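AT27789p (Drosophila melanogaster, PDB 5UZM) probably binds mRNA as an hnRNP F/H homologue, this chain being the second quasi-RNA recognition motif (qRRM) of the longer protein Glorund. Local coordinates at residues Q23-E26 / E27-G31; D64-Q67 / A68-R71; I88-M91 / K92-T95. One frame throughout, in Å; residues are numbered along the deposited sequence.

The three contacts follow one another along the chain, each at the C-terminal part of a helix of the qRRM, running into the residues that follow it. Interaction 1 closes helix 22-28 and interaction 2 closes helix 62-69, the two helices that an RNA recognition motif packs on one face of its antiparallel sheet. Their centres lie about 12 Å apart, and the two helix ends touch directly. Interaction 3 belongs to the C-terminal helix 88-94. Its centre is about 21 Å from that of interaction 1 and about 19 Å from that of interaction 2, and it touches neither. Helix 88-94 packs on strands 10-14, 41-45 and 54-58, on the other face of the sheet, which canonical RRMs use for RNA.

Interaction 1 (Q23-E26 / E27-G31); sequences QQIE and EFFSG
The amides of E27, F28 and F29 bond to Q23 O, Q24 O and I25 O at N-H...O angles of 151 to 157°, forming the last turn of helix 22-28. F29 then leaves the helical conformation: S30 N bonds to E27 O (3.0 Å), while E26 O takes a water at 2.8 Å.

On the inner side, I25 and F29 lie alongside each other, CG2 of I25 reaching CD2 of F29 at 4.0 Å. F29 has CG anti to its carbonyl carbon (chi1 -72°), which swings the ring back over the preceding turn until CD2 is 3.7 Å from I25 O. F28 presents its edge to this ring, with F28 CD2 3.6 Å above the F29 plane and over its centre. Beyond the helix, I25 packs on I41 and F43, F28 on I81 and I83, and F29 meets F59 edge-to-face.

The polar residues suit the outer side. Q24 OE1 bonds to T21 N, and the extended E27 carries its carboxylate outward. Branched and aromatic carbon thus holds this helix to the RRM sheet, while a water takes up E26 O where the helix stops.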
loop_
_atom_site.group_PDB
_atom_site.type_symbol
_atom_site.label_atom_id
_atom_site.label_comp_id
_atom_site.label_asym_id
_atom_site.label_seq_id
_atom_site.Cartn_x
_atom_site.Cartn_y
_atom_site.Cartn_z
ATOM N N GLN A 23 5.470 5.381 8.075
ATOM C CA GLN A 23 6.191 6.571 7.622
ATOM C C GLN A 23 6.892 6.316 6.291
ATOM O O GLN A 23 6.925 7.198 5.413
ATOM C CB GLN A 23 7.212 7.003 8.685
ATOM C CG GLN A 23 7.996 8.234 8.272
ATOM C CD GLN A 23 9.044 8.650 9.307
ATOM O OE1 GLN A 23 9.329 7.915 10.250
ATOM N NE2 GLN A 23 9.601 9.840 9.138
ATOM N N GLN A 24 7.450 5.112 6.111
ATOM C CA GLN A 24 8.134 4.785 4.866
ATOM C C GLN A 24 7.152 4.675 3.704
ATOM O O GLN A 24 7.495 5.037 2.563
ATOM C CB GLN A 24 8.892 3.484 5.043
ATOM C CG GLN A 24 10.146 3.665 5.906
ATOM C CD GLN A 24 10.849 2.352 6.088
ATOM O OE1 GLN A 24 10.270 1.413 6.599
ATOM N NE2 GLN A 24 12.067 2.251 5.588
ATOM N N ILE A 25 5.963 4.146 3.962
ATOM C CA ILE A 25 4.929 4.091 2.915
ATOM C C ILE A 25 4.510 5.507 2.533
ATOM O O ILE A 25 4.344 5.824 1.353
ATOM C CB ILE A 25 3.706 3.269 3.369
ATOM C CG1 ILE A 25 4.137 1.855 3.761
ATOM C CG2 ILE A 25 2.601 3.284 2.286
ATOM C CD1 ILE A 25 4.814 1.187 2.696
ATOM N N GLU A 26 4.245 6.350 3.530
ATOM C CA GLU A 26 3.860 7.738 3.262
ATOM C C GLU A 26 4.914 8.448 2.419
ATOM O O GLU A 26 4.575 9.140 1.437
ATOM C CB GLU A 26 3.631 8.464 4.589
ATOM C CG GLU A 26 2.370 7.933 5.359
ATOM C CD GLU A 26 2.417 8.145 6.908
ATOM O OE1 GLU A 26 3.410 8.682 7.419
ATOM O OE2 GLU A 26 1.463 7.751 7.629
ATOM N N GLU A 27 6.191 8.223 2.745
ATOM C CA GLU A 27 7.305 8.806 1.977
ATOM C C GLU A 27 7.374 8.237 0.550
ATOM O O GLU A 27 7.579 8.982 -0.413
ATOM C CB GLU A 27 8.620 8.587 2.717
ATOM C CG GLU A 27 9.802 9.033 1.920
ATOM C CD GLU A 27 11.114 8.786 2.626
ATOM O OE1 GLU A 27 12.117 8.473 1.929
ATOM O OE2 GLU A 27 11.133 8.930 3.867
ATOM N N PHE A 28 7.194 6.931 0.401
ATOM C CA PHE A 28 7.202 6.322 -0.925
ATOM C C PHE A 28 6.119 6.921 -1.808
ATOM O O PHE A 28 6.333 7.102 -3.011
ATOM C CB PHE A 28 6.994 4.821 -0.754
ATOM C CG PHE A 28 7.070 4.038 -1.991
ATOM C CD1 PHE A 28 8.292 3.687 -2.538
ATOM C CD2 PHE A 28 5.903 3.647 -2.647
ATOM C CE1 PHE A 28 8.335 2.949 -3.713
ATOM C CE2 PHE A 28 5.966 2.891 -3.802
ATOM C CZ PHE A 28 7.186 2.562 -4.342
ATOM N N PHE A 29 4.966 7.253 -1.238
ATOM C CA PHE A 29 3.863 7.853 -1.980
ATOM C C PHE A 29 3.783 9.358 -1.729
ATOM O O PHE A 29 2.699 9.934 -1.771
ATOM C CB PHE A 29 2.557 7.125 -1.608
ATOM C CG PHE A 29 2.475 5.750 -2.191
ATOM C CD1 PHE A 29 2.661 5.557 -3.549
ATOM C CD2 PHE A 29 2.178 4.648 -1.415
ATOM C CE1 PHE A 29 2.615 4.309 -4.130
ATOM C CE2 PHE A 29 2.083 3.384 -2.018
ATOM C CZ PHE A 29 2.278 3.215 -3.386
ATOM N N SER A 30 4.927 9.998 -1.440
ATOM C CA SER A 30 4.948 11.446 -1.237
ATOM C C SER A 30 4.321 12.163 -2.415
ATOM O O SER A 30 4.640 11.881 -3.566
ATOM C CB SER A 30 6.383 11.917 -1.033
ATOM O OG SER A 30 6.386 13.342 -0.837
ATOM N N GLY A 31 3.477 13.137 -2.111
ATOM C CA GLY A 31 2.732 13.846 -3.144
ATOM C C GLY A 31 1.356 13.298 -3.427
ATOM O O GLY A 31 0.594 13.923 -4.171
HETATM O O HOH W 1 2.049 10.361 1.260
#

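Interaction 2 (D64-Q67 / A68-R71); sequences DTEQ and ALGR
A68, L69 and G70 donate their amide hydrogens to D64 O, T65 O and E66 O, four residues back, in the closing turns of helix 62-69. The L69 bond is the straightest of the three, with an N-H...O angle of 164°. One residue further on, R71 N turns back to A68 O at 2.9 Å.

Apolar contact joins T65 and L69, which run side by side. T65 CG2 lies 4.1 Å from L69 CD1, and CD1 also rests 3.4 Å from T65 O. The first torsion of T65 (-55°) sets this methyl anti to the backbone N and leaves OG1 beside that nitrogen, from where it bonds to S61 O, so threonine serves both needs on a buried helix face. L69 goes on to I83 of the sheet. A68 is small enough to let the helix come close: its CB sits 3.5 Å from D64 O and packs against F29 and F59. This is the second helix of the βαββαβ RNA recognition motif, here meeting the end of the first.

Among the polar contacts, a water bridges Q67 O (2.8 Å) to R71 NE (3.0 Å), meeting the guanidinium at its edge and in its plane. R71 is extended from CG to NE, a reach that carries NH1 to both F28 O and S30 O. Its positive charge probably suits those carbonyls at and just beyond the C-terminal end of helix 22-28. D64 OD2 accepts from D33 N, and E66 makes a salt bridge with R85.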
loop_
_atom_site.group_PDB
_atom_site.type_symbol
_atom_site.label_atom_id
_atom_site.label_comp_id
_atom_site.label_asym_id
_atom_site.label_seq_id
_atom_site.Cartn_x
_atom_site.Cartn_y
_atom_site.Cartn_z
ATOM N N ASP A 64 -4.777 9.790 -8.106
ATOM C CA ASP A 64 -3.676 9.432 -7.206
ATOM C C ASP A 64 -3.371 7.940 -7.248
ATOM O O ASP A 64 -2.204 7.531 -7.113
ATOM C CB ASP A 64 -4.008 9.882 -5.805
ATOM C CG ASP A 64 -3.570 11.327 -5.569
ATOM O OD1 ASP A 64 -3.135 11.978 -6.551
ATOM O OD2 ASP A 64 -3.667 11.814 -4.428
ATOM N N THR A 65 -4.394 7.113 -7.414
ATOM C CA THR A 65 -4.160 5.687 -7.618
ATOM C C THR A 65 -3.338 5.439 -8.873
ATOM O O THR A 65 -2.436 4.588 -8.892
ATOM C CB THR A 65 -5.509 4.958 -7.680
ATOM O OG1 THR A 65 -6.241 5.264 -6.484
ATOM C CG2 THR A 65 -5.294 3.459 -7.791
ATOM N N GLU A 66 -3.618 6.183 -9.952
ATOM C CA GLU A 66 -2.863 5.954 -11.169
ATOM C C GLU A 66 -1.417 6.404 -11.007
ATOM O O GLU A 66 -0.508 5.735 -11.494
ATOM C CB GLU A 66 -3.529 6.663 -12.345
ATOM C CG GLU A 66 -4.962 6.198 -12.586
ATOM C CD GLU A 66 -5.075 4.843 -13.280
ATOM O OE1 GLU A 66 -4.069 4.328 -13.835
ATOM O OE2 GLU A 66 -6.208 4.311 -13.295
ATOM N N GLN A 67 -1.188 7.518 -10.296
ATOM C CA GLN A 67 0.184 7.931 -10.032
ATOM C C GLN A 67 0.896 6.930 -9.123
ATOM O O GLN A 67 2.107 6.727 -9.275
ATOM C CB GLN A 67 0.212 9.311 -9.398
ATOM C CG GLN A 67 -0.283 10.447 -10.325
ATOM C CD GLN A 67 -0.246 11.766 -9.630
ATOM O OE1 GLN A 67 -1.261 12.443 -9.478
ATOM N NE2 GLN A 67 0.930 12.132 -9.162
ATOM N N ALA A 68 0.173 6.297 -8.193
ATOM C CA ALA A 68 0.821 5.287 -7.345
ATOM C C ALA A 68 1.259 4.112 -8.180
ATOM O O ALA A 68 2.368 3.604 -8.035
ATOM C CB ALA A 68 -0.126 4.816 -6.255
ATOM N N LEU A 69 0.392 3.659 -9.088
ATOM C CA LEU A 69 0.783 2.560 -9.957
ATOM C C LEU A 69 1.995 2.905 -10.808
ATOM O O LEU A 69 2.799 2.025 -11.141
ATOM C CB LEU A 69 -0.411 2.165 -10.839
ATOM C CG LEU A 69 -1.473 1.502 -9.987
ATOM C CD1 LEU A 69 -2.833 1.746 -10.623
ATOM C CD2 LEU A 69 -1.171 0.040 -9.918
ATOM N N GLY A 70 2.156 4.180 -11.157
ATOM C CA GLY A 70 3.334 4.562 -11.903
ATOM C C GLY A 70 4.627 4.476 -11.114
ATOM O O GLY A 70 5.699 4.573 -11.712
ATOM N N ARG A 71 4.551 4.251 -9.805
ATOM C CA ARG A 71 5.759 4.074 -8.995
ATOM C C ARG A 71 6.143 2.604 -8.819
ATOM O O ARG A 71 7.035 2.299 -8.021
ATOM C CB ARG A 71 5.576 4.750 -7.647
ATOM C CG ARG A 71 5.412 6.267 -7.848
ATOM C CD ARG A 71 5.340 7.031 -6.578
ATOM N NE ARG A 71 4.916 8.396 -6.912
ATOM C CZ ARG A 71 4.820 9.388 -6.047
ATOM N NH1 ARG A 71 5.181 9.214 -4.777
ATOM N NH2 ARG A 71 4.383 10.597 -6.436
HETATM O O HOH W 2 4.068 8.664 -9.802
#

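Interaction 3 (I88-M91 / K92-T95)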
loop_
_atom_site.group_PDB
_atom_site.type_symbol
_atom_site.label_atom_id
_atom_site.label_comp_id
_atom_site.label_asym_id
_atom_site.label_seq_id
_atom_site.Cartn_x
_atom_site.Cartn_y
_atom_site.Cartn_z
ATOM N N ILE A 88 -11.426 -2.022 -2.533
ATOM C CA ILE A 88 -11.758 -1.994 -1.118
ATOM C C ILE A 88 -12.094 -3.396 -0.625
ATOM O O ILE A 88 -11.664 -3.801 0.458
ATOM C CB ILE A 88 -12.931 -1.025 -0.865
ATOM C CG1 ILE A 88 -12.582 0.384 -1.344
ATOM C CG2 ILE A 88 -13.306 -1.012 0.605
ATOM C CD1 ILE A 88 -11.788 1.176 -0.375
ATOM N N ALA A 89 -12.867 -4.159 -1.414
ATOM C CA ALA A 89 -13.245 -5.507 -0.983
ATOM C C ALA A 89 -12.018 -6.398 -0.801
ATOM O O ALA A 89 -11.951 -7.184 0.146
ATOM C CB ALA A 89 -14.220 -6.138 -1.980
ATOM N N GLU A 90 -11.029 -6.288 -1.694
ATOM C CA GLU A 90 -9.821 -7.088 -1.515
ATOM C C GLU A 90 -9.062 -6.643 -0.272
ATOM O O GLU A 90 -8.551 -7.477 0.488
ATOM C CB GLU A 90 -8.940 -7.006 -2.764
ATOM C CG GLU A 90 -7.727 -7.953 -2.671
ATOM C CD GLU A 90 -6.742 -7.848 -3.854
ATOM O OE1 GLU A 90 -6.000 -8.829 -4.105
ATOM O OE2 GLU A 90 -6.683 -6.802 -4.525
ATOM N N MET A 91 -8.981 -5.329 -0.042
ATOM C CA MET A 91 -8.327 -4.836 1.168
ATOM C C MET A 91 -9.036 -5.343 2.422
ATOM O O MET A 91 -8.388 -5.807 3.373
ATOM C CB MET A 91 -8.294 -3.302 1.141
ATOM C CG MET A 91 -7.703 -2.646 2.394
ATOM S SD MET A 91 -7.542 -0.883 2.054
ATOM C CE MET A 91 -6.267 -0.424 3.252
ATOM N N LYS A 92 -10.368 -5.241 2.454
ATOM C CA LYS A 92 -11.094 -5.668 3.651
ATOM C C LYS A 92 -10.961 -7.169 3.883
ATOM O O LYS A 92 -10.853 -7.613 5.032
ATOM C CB LYS A 92 -12.569 -5.270 3.555
ATOM C CG LYS A 92 -12.794 -3.779 3.669
ATOM C CD LYS A 92 -13.130 -3.378 5.095
ATOM C CE LYS A 92 -13.501 -1.907 5.172
ATOM N NZ LYS A 92 -14.330 -1.515 4.004
ATOM N N ARG A 93 -10.986 -7.968 2.817
ATOM C CA ARG A 93 -10.866 -9.416 2.987
ATOM C C ARG A 93 -9.551 -9.790 3.652
ATOM O O ARG A 93 -9.525 -10.534 4.638
ATOM C CB ARG A 93 -11.002 -10.122 1.641
ATOM C CG ARG A 93 -12.413 -10.578 1.341
ATOM C CD ARG A 93 -12.415 -11.638 0.258
ATOM N NE ARG A 93 -11.524 -11.299 -0.846
ATOM C CZ ARG A 93 -11.803 -10.381 -1.767
ATOM N NH1 ARG A 93 -12.940 -9.702 -1.704
ATOM N NH2 ARG A 93 -10.947 -10.134 -2.746
ATOM N N ALA A 94 -8.442 -9.260 3.141
ATOM C CA ALA A 94 -7.134 -9.675 3.618
ATOM C C ALA A 94 -6.790 -9.103 4.984
ATOM O O ALA A 94 -5.789 -9.528 5.578
ATOM C CB ALA A 94 -6.060 -9.270 2.606
ATOM N N THR A 95 -7.577 -8.163 5.496
ATOM C CA THR A 95 -7.218 -7.465 6.728
ATOM C C THR A 95 -8.365 -7.494 7.725
ATOM O O THR A 95 -8.627 -6.502 8.396
ATOM C CB THR A 95 -6.827 -5.986 6.463
ATOM O OG1 THR A 95 -7.975 -5.259 6.000
ATOM C CG2 THR A 95 -5.693 -5.880 5.430
#
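I88 and K92 run alongside each other on helix 88-94, the C-terminal helix that this qRRM lays across the face of its β-sheet. Backbone bonds tie the turns together: K92 N to I88 O is the shortest at 2.8 Å, R93 N bonds to A89 O, and A94 N to E90 O is longer at 3.2 Å.

The tightly packed side belongs to M91. Its unbranched chain is extended throughout, with CG anti to the backbone N (chi1 177°), and this shape carries it away from the helix to pack on V10, L42, F56 and Q58 of the sheet. A long apolar chain suits this buried position. I88 shares this side, resting on V10 and Q58, while the small A94 fits against F56.

The opposite character marks the exposed residues. The K92 chain bends at chi2 (-95°) and again at chi4, bringing NZ to 3.6 Å from I88 CG2, so aliphatic carbon flanks the ammonium group. R93 folds back at chi3 and lays one face of its guanidinium over A89 O and E90 CA. The NH2 of R93 lies 3.7 Å from E90 CB, whereas E90 OE1 is 5.3 Å from that same NH2. The two charged groups are not in contact, so any attraction is probably weak; the carboxylate instead pairs with K12 NZ through OE1 and with S86 OG through OE2. Long, charged chains with aliphatic stems suit this solvent side.

At the last modelled residue, the T95 hydroxyl turns back to the helix: OG1, placed between the backbone N and the carbonyl carbon, donates to M91 O at 2.7 Å from above the carbonyl plane.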